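Local coordinates for sphingomyelinase-c (Listeria ivanovii, PDB 1ZWX), which is a bacterial protein of the DNase I-like endonuclease/exonuclease/phosphatase family, with two mixed beta sheets flanked by helices, at residues W227-N232 and P240-E245; S271-V276 and T284-S289. All blocks are in the same frame, centred on the assembly; numbering follows the deposited sequence.

Contact 1. Residues W227-N232 and P240-E245; sequences WDPTTN and PKAAPE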
loop_
_atom_site.group_PDB
_atom_site.type_symbol
_atom_site.label_atom_id
_atom_site.label_comp_id
_atom_site.label_asym_id
_atom_site.label_seq_id
_atom_site.Cartn_x
_atom_site.Cartn_y
_atom_site.Cartn_z
ATOM N N TRP A 227 -6.606 -8.136 6.672
ATOM C CA TRP A 227 -7.895 -8.126 5.969
ATOM C C TRP A 227 -8.730 -9.133 6.754
ATOM O O TRP A 227 -8.531 -10.346 6.627
ATOM C CB TRP A 227 -7.708 -8.505 4.492
ATOM C CG TRP A 227 -8.943 -8.316 3.654
ATOM C CD1 TRP A 227 -9.360 -7.174 3.034
ATOM C CD2 TRP A 227 -9.919 -9.324 3.347
ATOM N NE1 TRP A 227 -10.553 -7.406 2.363
ATOM C CE2 TRP A 227 -10.917 -8.716 2.551
ATOM C CE3 TRP A 227 -10.062 -10.674 3.708
ATOM C CZ2 TRP A 227 -12.051 -9.428 2.078
ATOM C CZ3 TRP A 227 -11.190 -11.381 3.247
ATOM C CH2 TRP A 227 -12.164 -10.752 2.446
ATOM N N ASP A 228 -9.599 -8.621 7.616
ATOM C CA ASP A 228 -10.280 -9.458 8.617
ATOM C C ASP A 228 -11.797 -9.271 8.677
ATOM O O ASP A 228 -12.283 -8.395 9.396
ATOM C CB ASP A 228 -9.700 -9.200 10.010
ATOM C CG ASP A 228 -9.942 -10.352 10.956
ATOM O OD1 ASP A 228 -10.883 -11.158 10.741
ATOM O OD2 ASP A 228 -9.198 -10.458 11.930
ATOM N N PRO A 229 -12.559 -10.097 7.927
ATOM C CA PRO A 229 -14.036 -10.024 8.062
ATOM C C PRO A 229 -14.597 -10.381 9.462
ATOM O O PRO A 229 -15.777 -10.115 9.734
ATOM C CB PRO A 229 -14.537 -11.026 7.008
ATOM C CG PRO A 229 -13.379 -11.217 6.054
ATOM C CD PRO A 229 -12.149 -11.093 6.919
ATOM N N THR A 230 -13.788 -10.968 10.346
ATOM C CA THR A 230 -14.290 -11.268 11.684
ATOM C C THR A 230 -14.266 -10.060 12.620
ATOM O O THR A 230 -14.984 -10.060 13.607
ATOM C CB THR A 230 -13.632 -12.528 12.356
ATOM O OG1 THR A 230 -12.289 -12.249 12.776
ATOM C CG2 THR A 230 -13.619 -13.696 11.439
ATOM N N THR A 231 -13.474 -9.021 12.299
ATOM C CA THR A 231 -13.383 -7.817 13.134
ATOM C C THR A 231 -13.700 -6.484 12.433
ATOM O O THR A 231 -14.040 -5.492 13.086
ATOM C CB THR A 231 -11.964 -7.700 13.794
ATOM O OG1 THR A 231 -10.961 -7.591 12.769
ATOM C CG2 THR A 231 -11.651 -8.922 14.668
ATOM N N ASN A 232 -13.539 -6.430 11.111
ATOM C CA ASN A 232 -13.664 -5.171 10.383
ATOM C C ASN A 232 -15.134 -4.894 10.060
ATOM O O ASN A 232 -15.769 -5.690 9.374
ATOM C CB ASN A 232 -12.811 -5.224 9.105
ATOM C CG ASN A 232 -12.669 -3.892 8.429
ATOM O OD1 ASN A 232 -13.596 -3.399 7.802
ATOM N ND2 ASN A 232 -11.482 -3.309 8.512
ATOM N N PRO A 240 -18.733 -11.145 4.829
ATOM C CA PRO A 240 -18.779 -11.628 6.220
ATOM C C PRO A 240 -18.290 -13.076 6.371
ATOM O O PRO A 240 -17.814 -13.481 7.446
ATOM C CB PRO A 240 -20.273 -11.526 6.581
ATOM C CG PRO A 240 -20.991 -11.602 5.273
ATOM C CD PRO A 240 -20.088 -10.899 4.287
ATOM N N LYS A 241 -18.382 -13.844 5.295
ATOM C CA LYS A 241 -18.057 -15.257 5.354
ATOM C C LYS A 241 -16.620 -15.597 4.976
ATOM O O LYS A 241 -16.170 -16.704 5.248
ATOM C CB LYS A 241 -19.030 -16.057 4.475
ATOM C CG LYS A 241 -20.497 -16.002 4.923
ATOM C CD LYS A 241 -20.703 -16.656 6.305
ATOM C CE LYS A 241 -20.558 -15.645 7.461
ATOM N NZ LYS A 241 -20.180 -16.293 8.766
ATOM N N ALA A 242 -15.905 -14.662 4.344
ATOM C CA ALA A 242 -14.549 -14.942 3.829
ATOM C C ALA A 242 -13.531 -15.123 4.964
ATOM O O ALA A 242 -13.679 -14.539 6.036
ATOM C CB ALA A 242 -14.117 -13.839 2.847
ATOM N N ALA A 243 -12.526 -15.967 4.749
ATOM C CA ALA A 243 -11.494 -16.184 5.756
ATOM C C ALA A 243 -10.572 -14.943 5.882
ATOM O O ALA A 243 -10.237 -14.309 4.858
ATOM C CB ALA A 243 -10.679 -17.426 5.411
ATOM N N PRO A 244 -10.181 -14.584 7.126
ATOM C CA PRO A 244 -9.236 -13.472 7.313
ATOM C C PRO A 244 -7.923 -13.751 6.579
ATOM O O PRO A 244 -7.519 -14.913 6.468
ATOM C CB PRO A 244 -9.021 -13.451 8.827
ATOM C CG PRO A 244 -10.234 -14.116 9.409
ATOM C CD PRO A 244 -10.578 -15.183 8.420
ATOM N N GLU A 245 -7.280 -12.710 6.051
ATOM C CA GLU A 245 -6.007 -12.870 5.351
ATOM C C GLU A 245 -4.987 -11.852 5.861
ATOM O O GLU A 245 -5.366 -10.849 6.463
ATOM C CB GLU A 245 -6.176 -12.742 3.825
ATOM C CG GLU A 245 -6.998 -13.892 3.168
ATOM C CD GLU A 245 -7.118 -13.765 1.649
ATOM O OE1 GLU A 245 -6.071 -13.730 0.951
ATOM O OE2 GLU A 245 -8.267 -13.718 1.136
HETATM O O HOH W 1 -17.864 -11.707 9.535
#
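W227 and E245 pair as a single antiparallel, hydrogen-bonded bridge that closes the loop around helix 233-238, on the surface of a DNase I-like fold. The bond from E245 N to W227 O is short at 2.7 Å and nearly straight (167°); its return partner, W227 N to E245 O, is longer at 3.0 Å. W227 and P229 carry most of the packing from their segment. The indole of W227, its CG anti to the backbone N (chi1 -171°) and beside the carbonyl carbon, turns the far edge of its six-membered ring to the other segment: CH2 lies 3.7 Å from A242 CB, and the carbonyl oxygen of A243 sits at the same edge, in the ring plane. P229, the one buried residue among those that touch, has its CB directed at 240-245, with ring atom CG within 3.3 Å of A242 O and CD 3.8 Å from P244 CA. L235 of helix 233-238 touches both W227 and P229, while H291 meets the indole obliquely. A phosphate ion is bound near W227. The solvent side is looser. The exposed ring of P244 is met by the carboxylate of D228 and the methyl of T230, T230 CG2 standing 4.0 Å from P244 CG. D228 forms an Asx turn, its OD1 gripped by two donors of T230, the backbone N and OG1, both from the same face of the carboxylate. At the other end exposed P240 is joined through a water, which donates to P229 O at 2.6 Å and to P240 O at 2.7 Å.

Contact 2. Residues S271-V276 and T284-S289; sequences SPQWSV and TYQDFS
W274 and Y285 form an antiparallel hydrogen-bonded pair, with Y285 N to W274 O at 2.7 Å and almost straight (173°), and S275 and T284 follow as a non-hydrogen-bonded pair. Further along, S271 N reaches Q286 O from above its carbonyl plane, at a bent 139°. On one face of the ladder W274 and Y285 lie together: Y285 CB sits over the six-membered ring of the indole, offset toward its rim, and the two ring planes are inclined at 40°. The indole N-H, in the ring plane, donates to the backbone D287 O (NE1 to O 2.9 Å), which helps to set the rotation of the ring about its bond to CB. These strands belong to the beta hairpin 274-278/281-285, and helices 31-39 and 233-238 both touch W274. Y285 also meets W29, and its hydroxyl is hydrogen-bonded to a glycerol. On the other face S275 OG and T284 OG1 share a hydrogen bond of 2.8 Å, each hydroxyl set beside its own backbone N. The amide of Q273, on a chain bent at chi2, lies against T284 CG2. Beyond the paired strands, S271 CB stands 3.5 Å from the centroid of the F288 ring, directly over its face in a CH-pi contact, while S271 OG bonds to P272 O at 2.8 Å.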
loop_
_atom_site.group_PDB
_atom_site.type_symbol
_atom_site.label_atom_id
_atom_site.label_comp_id
_atom_site.label_asym_id
_atom_site.label_seq_id
_atom_site.Cartn_x
_atom_site.Cartn_y
_atom_site.Cartn_z
ATOM N N SER A 271 -11.908 3.591 13.732
ATOM C CA SER A 271 -12.156 4.987 13.457
ATOM C C SER A 271 -13.264 5.504 14.390
ATOM O O SER A 271 -13.921 4.711 15.058
ATOM C CB SER A 271 -12.580 5.153 11.992
ATOM O OG SER A 271 -13.910 4.703 11.775
ATOM N N PRO A 272 -13.487 6.834 14.429
ATOM C CA PRO A 272 -14.743 7.334 14.992
ATOM C C PRO A 272 -15.918 6.750 14.180
ATOM O O PRO A 272 -15.746 6.432 12.988
ATOM C CB PRO A 272 -14.649 8.839 14.754
ATOM C CG PRO A 272 -13.185 9.132 14.726
ATOM C CD PRO A 272 -12.615 7.934 13.986
ATOM N N GLN A 273 -17.078 6.581 14.819
ATOM C CA GLN A 273 -18.258 6.069 14.124
ATOM C C GLN A 273 -18.601 6.996 12.977
ATOM O O GLN A 273 -18.522 8.221 13.104
ATOM C CB GLN A 273 -19.471 6.005 15.052
ATOM C CG GLN A 273 -19.510 4.817 15.970
ATOM C CD GLN A 273 -20.810 4.053 15.795
ATOM O OE1 GLN A 273 -21.911 4.605 15.958
ATOM N NE2 GLN A 273 -20.689 2.780 15.417
ATOM N N TRP A 274 -18.993 6.405 11.846
ATOM C CA TRP A 274 -19.470 7.183 10.720
ATOM C C TRP A 274 -20.589 6.417 10.006
ATOM O O TRP A 274 -20.670 5.195 10.095
ATOM C CB TRP A 274 -18.331 7.582 9.760
ATOM C CG TRP A 274 -17.568 6.387 9.216
ATOM C CD1 TRP A 274 -16.489 5.756 9.780
ATOM C CD2 TRP A 274 -17.852 5.685 8.001
ATOM N NE1 TRP A 274 -16.088 4.705 8.982
ATOM C CE2 TRP A 274 -16.902 4.642 7.886
ATOM C CE3 TRP A 274 -18.816 5.842 6.992
ATOM C CZ2 TRP A 274 -16.898 3.747 6.808
ATOM C CZ3 TRP A 274 -18.796 4.972 5.917
ATOM C CH2 TRP A 274 -17.848 3.935 5.834
ATOM N N SER A 275 -21.429 7.161 9.302
ATOM C CA SER A 275 -22.653 6.617 8.696
ATOM C C SER A 275 -22.842 7.087 7.268
ATOM O O SER A 275 -22.464 8.199 6.892
ATOM C CB SER A 275 -23.892 7.049 9.519
ATOM O OG SER A 275 -23.950 6.309 10.741
ATOM N N VAL A 276 -23.466 6.232 6.475
ATOM C CA VAL A 276 -23.808 6.572 5.095
ATOM C C VAL A 276 -25.257 6.134 4.861
ATOM O O VAL A 276 -25.780 5.316 5.612
ATOM C CB VAL A 276 -22.851 5.873 4.087
ATOM C CG1 VAL A 276 -21.452 6.461 4.174
ATOM C CG2 VAL A 276 -22.776 4.379 4.360
ATOM N N THR A 284 -23.828 2.108 9.316
ATOM C CA THR A 284 -22.923 2.737 10.281
ATOM C C THR A 284 -21.698 1.866 10.436
ATOM O O THR A 284 -21.799 0.667 10.612
ATOM C CB THR A 284 -23.630 2.932 11.633
ATOM O OG1 THR A 284 -24.764 3.768 11.425
ATOM C CG2 THR A 284 -22.706 3.616 12.678
ATOM N N TYR A 285 -20.525 2.495 10.367
ATOM C CA TYR A 285 -19.278 1.741 10.433
ATOM C C TYR A 285 -18.297 2.400 11.408
ATOM O O TYR A 285 -18.501 3.548 11.816
ATOM C CB TYR A 285 -18.627 1.692 9.045
ATOM C CG TYR A 285 -19.493 1.042 7.990
ATOM C CD1 TYR A 285 -20.214 1.811 7.075
ATOM C CD2 TYR A 285 -19.617 -0.347 7.940
ATOM C CE1 TYR A 285 -21.032 1.185 6.094
ATOM C CE2 TYR A 285 -20.437 -0.977 6.966
ATOM C CZ TYR A 285 -21.119 -0.198 6.056
ATOM O OH TYR A 285 -21.908 -0.836 5.106
ATOM N N GLN A 286 -17.219 1.690 11.723
ATOM C CA GLN A 286 -16.249 2.204 12.685
ATOM C C GLN A 286 -14.804 1.822 12.307
ATOM O O GLN A 286 -13.935 1.651 13.190
ATOM C CB GLN A 286 -16.599 1.661 14.067
ATOM C CG GLN A 286 -16.659 0.163 14.104
ATOM C CD GLN A 286 -16.942 -0.373 15.484
ATOM O OE1 GLN A 286 -16.647 -1.533 15.786
ATOM N NE2 GLN A 286 -17.519 0.469 16.334
ATOM N N ASP A 287 -14.558 1.703 11.001
ATOM C CA ASP A 287 -13.222 1.440 10.488
ATOM C C ASP A 287 -12.835 2.450 9.456
ATOM O O ASP A 287 -13.702 3.047 8.802
ATOM C CB ASP A 287 -13.070 -0.009 10.012
ATOM C CG ASP A 287 -13.112 -1.008 11.172
ATOM O OD1 ASP A 287 -14.217 -1.536 11.485
ATOM O OD2 ASP A 287 -12.042 -1.285 11.791
ATOM N N PHE A 288 -11.520 2.687 9.337
ATOM C CA PHE A 288 -10.964 3.653 8.391
ATOM C C PHE A 288 -10.989 3.105 6.971
ATOM O O PHE A 288 -11.024 3.871 5.998
ATOM C CB PHE A 288 -9.489 3.950 8.735
ATOM C CG PHE A 288 -9.300 4.659 10.072
ATOM C CD1 PHE A 288 -8.860 3.967 11.181
ATOM C CD2 PHE A 288 -9.574 6.013 10.197
ATOM C CE1 PHE A 288 -8.695 4.616 12.431
ATOM C CE2 PHE A 288 -9.417 6.667 11.447
ATOM C CZ PHE A 288 -8.975 5.974 12.535
ATOM N N SER A 289 -10.908 1.786 6.873
ATOM C CA SER A 289 -10.778 1.085 5.597
ATOM C C SER A 289 -11.127 -0.382 5.831
ATOM O O SER A 289 -11.298 -0.805 6.987
ATOM C CB SER A 289 -9.338 1.234 5.065
ATOM O OG SER A 289 -9.016 0.203 4.150
#

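Overall arrangement
Both contacts bring together segments on either side of a short excursion of the chain: contact 1 spans helix 233-238, whereas contact 2 spans the turn of a beta hairpin. Contact 1 lies at the surface and combines the W227 indole, prolines, one isolated bridge and a bridging water. Contact 2 is partly buried, and three aromatic residues supply much of its packing, with serine and threonine hydroxyls at its exposed edge. Their centres are about 16 Å apart, and they touch where N232 ND2 probably donates to S289 O at 2.9 Å. Helix 233-238 serves both, L235 facing contact 1 and M234 facing contact 2, while S233 OG is hydrogen-bonded to D287 OD1.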